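Local coordinates for pyridoxamine 5'-phosphate oxidase-related, FMN-binding (Mycobacterium smegmatis, PDB 3F7E), which probably binds the deazaflavin coenzyme F420 and uses it to reduce CH-CH groups of its substrates, at residues Phe36-Glu41 with Val121-Phe126; Arg55-Asn60 with Gly81-Ile86. All coordinates share one frame; numbering follows the deposited sequence.

Contact 1 of 2, residues Phe36-Glu41 with Val121-Phe126; sequences FAWDGE and VRPTAF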
loop_
_atom_site.group_PDB
_atom_site.type_symbol
_atom_site.label_atom_id
_atom_site.label_comp_id
_atom_site.label_asym_id
_atom_site.label_seq_id
_atom_site.Cartn_x
_atom_site.Cartn_y
_atom_site.Cartn_z
ATOM N N PHE A 36 -11.141 0.995 -5.838
ATOM C CA PHE A 36 -11.170 -0.219 -6.635
ATOM C C PHE A 36 -12.601 -0.719 -6.715
ATOM O O PHE A 36 -13.449 -0.393 -5.858
ATOM C CB PHE A 36 -10.224 -1.318 -6.095
ATOM C CG PHE A 36 -10.618 -1.847 -4.748
ATOM C CD1 PHE A 36 -10.148 -1.243 -3.600
ATOM C CD2 PHE A 36 -11.503 -2.911 -4.614
ATOM C CE1 PHE A 36 -10.527 -1.701 -2.347
ATOM C CE2 PHE A 36 -11.895 -3.370 -3.377
ATOM C CZ PHE A 36 -11.398 -2.769 -2.238
ATOM N N ALA A 37 -12.856 -1.579 -7.696
ATOM C CA ALA A 37 -14.117 -2.320 -7.780
ATOM C C ALA A 37 -13.798 -3.808 -7.823
ATOM O O ALA A 37 -12.851 -4.204 -8.472
ATOM C CB ALA A 37 -14.903 -1.923 -9.032
ATOM N N TRP A 38 -14.575 -4.626 -7.127
ATOM C CA TRP A 38 -14.430 -6.079 -7.101
ATOM C C TRP A 38 -15.741 -6.697 -7.543
ATOM O O TRP A 38 -16.794 -6.333 -7.025
ATOM C CB TRP A 38 -14.113 -6.504 -5.664
ATOM C CG TRP A 38 -14.161 -7.989 -5.373
ATOM C CD1 TRP A 38 -15.081 -8.654 -4.569
ATOM C CD2 TRP A 38 -13.239 -8.988 -5.814
ATOM N NE1 TRP A 38 -14.769 -9.983 -4.496
ATOM C CE2 TRP A 38 -13.658 -10.224 -5.259
ATOM C CE3 TRP A 38 -12.109 -8.967 -6.647
ATOM C CZ2 TRP A 38 -12.973 -11.413 -5.481
ATOM C CZ3 TRP A 38 -11.432 -10.151 -6.874
ATOM C CH2 TRP A 38 -11.874 -11.367 -6.296
ATOM N N ASP A 39 -15.686 -7.607 -8.511
ATOM C CA ASP A 39 -16.906 -8.239 -9.020
ATOM C C ASP A 39 -17.040 -9.706 -8.592
ATOM O O ASP A 39 -17.905 -10.410 -9.114
ATOM C CB ASP A 39 -16.988 -8.095 -10.555
ATOM C CG ASP A 39 -15.965 -8.921 -11.289
ATOM O OD1 ASP A 39 -16.006 -8.867 -12.539
ATOM O OD2 ASP A 39 -15.152 -9.612 -10.623
ATOM N N GLY A 40 -16.210 -10.153 -7.645
ATOM C CA GLY A 40 -16.168 -11.561 -7.200
ATOM C C GLY A 40 -15.073 -12.375 -7.878
ATOM O O GLY A 40 -14.754 -13.494 -7.444
ATOM N N GLU A 41 -14.504 -11.818 -8.947
ATOM C CA GLU A 41 -13.467 -12.504 -9.733
ATOM C C GLU A 41 -12.226 -11.641 -10.011
ATOM O O GLU A 41 -11.115 -12.109 -9.869
ATOM C CB GLU A 41 -14.055 -13.023 -11.036
ATOM C CG GLU A 41 -15.238 -13.965 -10.748
ATOM C CD GLU A 41 -15.824 -14.604 -11.950
ATOM O OE1 GLU A 41 -15.319 -14.371 -13.075
ATOM O OE2 GLU A 41 -16.801 -15.366 -11.749
ATOM N N VAL A 121 -7.363 -6.704 -12.937
ATOM C CA VAL A 121 -6.386 -7.531 -12.235
ATOM C C VAL A 121 -7.050 -8.816 -11.731
ATOM O O VAL A 121 -8.075 -8.775 -11.041
ATOM C CB VAL A 121 -5.806 -6.768 -11.014
ATOM C CG1 VAL A 121 -4.983 -7.684 -10.103
ATOM C CG2 VAL A 121 -4.992 -5.568 -11.487
ATOM N N ARG A 122 -6.455 -9.950 -12.087
ATOM C CA ARG A 122 -6.905 -11.253 -11.611
ATOM C C ARG A 122 -6.014 -11.699 -10.457
ATOM O O ARG A 122 -4.806 -11.813 -10.620
ATOM C CB ARG A 122 -6.876 -12.286 -12.722
ATOM C CG ARG A 122 -7.423 -13.648 -12.234
ATOM C CD ARG A 122 -7.714 -14.587 -13.369
ATOM N NE ARG A 122 -8.657 -13.986 -14.303
ATOM C CZ ARG A 122 -9.979 -14.101 -14.210
ATOM N NH1 ARG A 122 -10.533 -14.848 -13.246
ATOM N NH2 ARG A 122 -10.746 -13.501 -15.110
ATOM N N PRO A 123 -6.600 -11.924 -9.265
ATOM C CA PRO A 123 -5.807 -12.379 -8.135
ATOM C C PRO A 123 -5.063 -13.684 -8.377
ATOM O O PRO A 123 -5.609 -14.625 -8.993
ATOM C CB PRO A 123 -6.838 -12.528 -7.004
ATOM C CG PRO A 123 -7.917 -11.542 -7.362
ATOM C CD PRO A 123 -8.006 -11.703 -8.865
ATOM N N THR A 124 -3.843 -13.742 -7.835
ATOM C CA THR A 124 -3.020 -14.960 -7.807
ATOM C C THR A 124 -2.797 -15.459 -6.386
ATOM O O THR A 124 -2.452 -16.620 -6.202
ATOM C CB THR A 124 -1.648 -14.723 -8.460
ATOM O OG1 THR A 124 -1.036 -13.619 -7.799
ATOM C CG2 THR A 124 -1.770 -14.463 -9.962
ATOM N N ALA A 125 -3.010 -14.610 -5.378
ATOM C CA ALA A 125 -2.770 -14.997 -3.986
ATOM C C ALA A 125 -3.479 -14.019 -3.050
ATOM O O ALA A 125 -3.641 -12.839 -3.370
ATOM C CB ALA A 125 -1.257 -15.033 -3.659
ATOM N N PHE A 126 -3.869 -14.544 -1.892
ATOM C CA PHE A 126 -4.436 -13.765 -0.802
ATOM C C PHE A 126 -3.717 -14.081 0.501
ATOM O O PHE A 126 -3.371 -15.231 0.764
ATOM C CB PHE A 126 -5.914 -14.104 -0.593
ATOM C CG PHE A 126 -6.784 -13.784 -1.759
ATOM C CD1 PHE A 126 -7.062 -14.741 -2.729
ATOM C CD2 PHE A 126 -7.330 -12.507 -1.897
ATOM C CE1 PHE A 126 -7.890 -14.450 -3.797
ATOM C CE2 PHE A 126 -8.165 -12.194 -2.992
ATOM C CZ PHE A 126 -8.441 -13.186 -3.939
#
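Apolar packing joins Trp38 to Pro123: the proline CG lies 3.8 Å from CZ3 on the six-membered ring of the tryptophan, coming in obliquely. A chi1 of 170° swings the indole away from the backbone N of Trp38 and carries its six-membered ring to the proline, although the CB leaves the main chain to one side. Pro123 does point its CB toward the 36-41 segment. Pro123 also touches Val79 of strand 76-88 and Val2.

Polar-to-carbon packing comes next. Glu41 O stands 3.3 Å from Pro123 CD, so the main-chain carbonyl O meets the CD corner of the proline from outside the ring, and no hydrogen bond spans the contact.

Charge plays a looser part. Glu41 OE1 and Arg122 NH1 remain 4.8 Å apart, a separation that may allow some attraction through space but is no salt bridge; the arginine spends its NE on Glu84.

Hydrogen bonding shapes the loop itself. Asp39 OD2 accepts Glu41 N at 2.8 Å, making an Asx turn, and takes Val42 N as well, while OD1 bridges to Arg44. This turn folds back over the tryptophan, leaving Gly40 N 3.4 Å above one face of the indole and toward its rim; NE1 is bound by Glu9.

Together these features describe a tight hairpin turn between the antiparallel strands 37-38 and 43-48, laid against the next strand along, 116-127, within the antiparallel sheet of the split-barrel fold of pyridoxamine 5'-phosphate oxidase relatives.

Contact 2 of 2, residues Arg55-Asn60 with Gly81-Ile86; sequences RNIKAN and GLVEDI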
loop_
_atom_site.group_PDB
_atom_site.type_symbol
_atom_site.label_atom_id
_atom_site.label_comp_id
_atom_site.label_asym_id
_atom_site.label_seq_id
_atom_site.Cartn_x
_atom_site.Cartn_y
_atom_site.Cartn_z
ATOM N N ARG A 55 2.830 2.944 -17.071
ATOM C CA ARG A 55 4.062 2.429 -17.664
ATOM C C ARG A 55 4.623 1.231 -16.900
ATOM O O ARG A 55 5.119 0.281 -17.501
ATOM C CB ARG A 55 5.104 3.531 -17.777
ATOM C CG ARG A 55 4.677 4.618 -18.709
ATOM C CD ARG A 55 5.783 5.646 -18.997
ATOM N NE ARG A 55 6.115 6.517 -17.865
ATOM C CZ ARG A 55 5.483 7.652 -17.552
ATOM N NH1 ARG A 55 5.912 8.379 -16.526
ATOM N NH2 ARG A 55 4.435 8.076 -18.261
ATOM N N ASN A 56 4.494 1.255 -15.570
ATOM C CA ASN A 56 4.987 0.133 -14.768
ATOM C C ASN A 56 4.276 -1.159 -15.186
ATOM O O ASN A 56 4.917 -2.212 -15.403
ATOM C CB ASN A 56 4.744 0.359 -13.271
ATOM C CG ASN A 56 5.575 1.484 -12.695
ATOM O OD1 ASN A 56 6.517 1.971 -13.328
ATOM N ND2 ASN A 56 5.233 1.879 -11.477
ATOM N N ILE A 57 2.950 -1.112 -15.287
ATOM C CA ILE A 57 2.165 -2.325 -15.549
ATOM C C ILE A 57 2.325 -2.797 -16.994
ATOM O O ILE A 57 2.237 -4.001 -17.234
ATOM C CB ILE A 57 0.683 -2.170 -15.122
ATOM C CG1 ILE A 57 -0.010 -1.038 -15.800
ATOM C CG2 ILE A 57 0.560 -2.001 -13.630
ATOM C CD1 ILE A 57 -1.547 -1.176 -15.771
ATOM N N LYS A 58 2.593 -1.879 -17.924
ATOM C CA LYS A 58 2.867 -2.293 -19.294
ATOM C C LYS A 58 4.152 -3.106 -19.379
ATOM O O LYS A 58 4.252 -4.008 -20.220
ATOM C CB LYS A 58 2.932 -1.103 -20.254
ATOM C CG LYS A 58 1.614 -0.349 -20.392
ATOM C CD LYS A 58 0.504 -1.216 -20.982
ATOM C CE LYS A 58 0.771 -1.500 -22.437
ATOM N NZ LYS A 58 0.641 -0.241 -23.236
ATOM N N ALA A 59 5.138 -2.820 -18.514
ATOM C CA ALA A 59 6.411 -3.565 -18.525
ATOM C C ALA A 59 6.442 -4.753 -17.559
ATOM O O ALA A 59 7.198 -5.706 -17.785
ATOM C CB ALA A 59 7.574 -2.614 -18.254
ATOM N N ASN A 60 5.615 -4.718 -16.508
ATOM C CA ASN A 60 5.588 -5.790 -15.530
ATOM C C ASN A 60 4.148 -5.854 -15.031
ATOM O O ASN A 60 3.726 -4.997 -14.283
ATOM C CB ASN A 60 6.548 -5.494 -14.380
ATOM C CG ASN A 60 6.595 -6.603 -13.369
ATOM O OD1 ASN A 60 5.680 -7.433 -13.270
ATOM N ND2 ASN A 60 7.681 -6.629 -12.588
ATOM N N GLY A 81 -1.631 -10.217 -7.683
ATOM C CA GLY A 81 -2.328 -10.615 -8.907
ATOM C C GLY A 81 -1.598 -10.118 -10.132
ATOM O O GLY A 81 -0.490 -9.562 -10.046
ATOM N N LEU A 82 -2.224 -10.354 -11.278
ATOM C CA LEU A 82 -1.676 -9.960 -12.566
ATOM C C LEU A 82 -2.668 -9.107 -13.329
ATOM O O LEU A 82 -3.883 -9.425 -13.377
ATOM C CB LEU A 82 -1.359 -11.210 -13.401
ATOM C CG LEU A 82 -0.224 -12.111 -12.892
ATOM C CD1 LEU A 82 -0.203 -13.437 -13.619
ATOM C CD2 LEU A 82 1.136 -11.440 -13.005
ATOM N N VAL A 83 -2.177 -8.035 -13.960
ATOM C CA VAL A 83 -3.014 -7.279 -14.888
ATOM C C VAL A 83 -3.267 -8.165 -16.098
ATOM O O VAL A 83 -2.325 -8.620 -16.779
ATOM C CB VAL A 83 -2.318 -5.972 -15.322
ATOM C CG1 VAL A 83 -3.121 -5.275 -16.424
ATOM C CG2 VAL A 83 -2.112 -5.070 -14.107
ATOM N N GLU A 84 -4.547 -8.425 -16.367
ATOM C CA GLU A 84 -4.895 -9.255 -17.522
ATOM C C GLU A 84 -5.617 -8.506 -18.637
ATOM O O GLU A 84 -5.780 -9.035 -19.729
ATOM C CB GLU A 84 -5.703 -10.471 -17.091
ATOM C CG GLU A 84 -7.034 -10.149 -16.521
ATOM C CD GLU A 84 -7.912 -11.410 -16.285
ATOM O OE1 GLU A 84 -9.142 -11.261 -16.151
ATOM O OE2 GLU A 84 -7.383 -12.544 -16.260
ATOM N N ASP A 85 -6.079 -7.288 -18.356
ATOM C CA ASP A 85 -6.670 -6.479 -19.433
ATOM C C ASP A 85 -6.515 -5.002 -19.106
ATOM O O ASP A 85 -6.451 -4.636 -17.925
ATOM C CB ASP A 85 -8.153 -6.848 -19.652
ATOM C CG ASP A 85 -8.637 -6.572 -21.068
ATOM O OD1 ASP A 85 -7.845 -6.051 -21.892
ATOM O OD2 ASP A 85 -9.823 -6.878 -21.343
ATOM N N ILE A 86 -6.524 -4.168 -20.156
ATOM C CA ILE A 86 -6.531 -2.713 -20.036
ATOM C C ILE A 86 -7.541 -2.252 -21.093
ATOM O O ILE A 86 -7.349 -2.493 -22.293
ATOM C CB ILE A 86 -5.146 -2.099 -20.282
ATOM C CG1 ILE A 86 -4.126 -2.664 -19.288
ATOM C CG2 ILE A 86 -5.272 -0.574 -20.230
ATOM C CD1 ILE A 86 -2.695 -2.193 -19.559
#
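Ile57, on the inner side of helix 52-59, packs on Val83 and Ile86 of strand 76-88. The helix segment crosses the strand segment almost perpendicularly (92°), with axes 9.6 Å apart, so just a few side chains bridge the gap.

The inner part is wholly aliphatic. Ile57 CG2 meets Val83 CG2 at 4.1 Å, the two side chains crossing at about a right angle, and the same valine methyl lies 4.2 Å from Ile57 CB. The other branch of the isoleucine ends at CD1, also 4.1 Å from Ile86 CD1. Its CG1 sits between the backbone N and the carbonyl carbon (chi1 58°), which divides the two branches between two strand residues. Ile119 and Val63, from the strands on either side of 76-88, touch both Ile57 and Val83 and complete an aliphatic cluster around the buried Ile57. Val83 and Ile86 face the helix together, three residues apart, because Glu84 and Asp85 form a classic beta bulge opposite Val120 that interrupts the usual alternation.

On the solvent side the contact comes down to a single, though closer, approach, made by an exposed lysine. Lys58 starts out directed away from the strand, but the bend at chi2 (-63°) brings CD to 3.6 Å from Ile86 CD1, methylene against methyl. The further bends at chi3 and chi4 turn the ammonium end toward Tyr54 OH, to which NZ is hydrogen-bonded.

With no hydrogen bond or salt bridge across it, the contact implies hydrophobic seating of the helix on the sheet: burial of Ile57 and apolar packing hold it, and the carbon chain of Lys58 extends that packing to the margin.

Contacts 1 and 2 lie about 14 Å apart, centre to centre, and meet through neighbouring antiparallel strands, 116-127 from contact 1 and 76-88 from contact 2. Arg122 NE and Glu84 OE2 form a salt bridge at 2.7 Å, and Arg122 N probably donates to Leu82 O at 2.9 Å. Strand 116-127 carries a second classic bulge, Thr124-Ala125 opposite Arg80. Both segments of contact 2 fall in the chain between the two segments of contact 1. The two contacts share one sheet. Nothing in either contact marks a coenzyme site; what the geometry bears out is packing of a turn and a helix on the sheet.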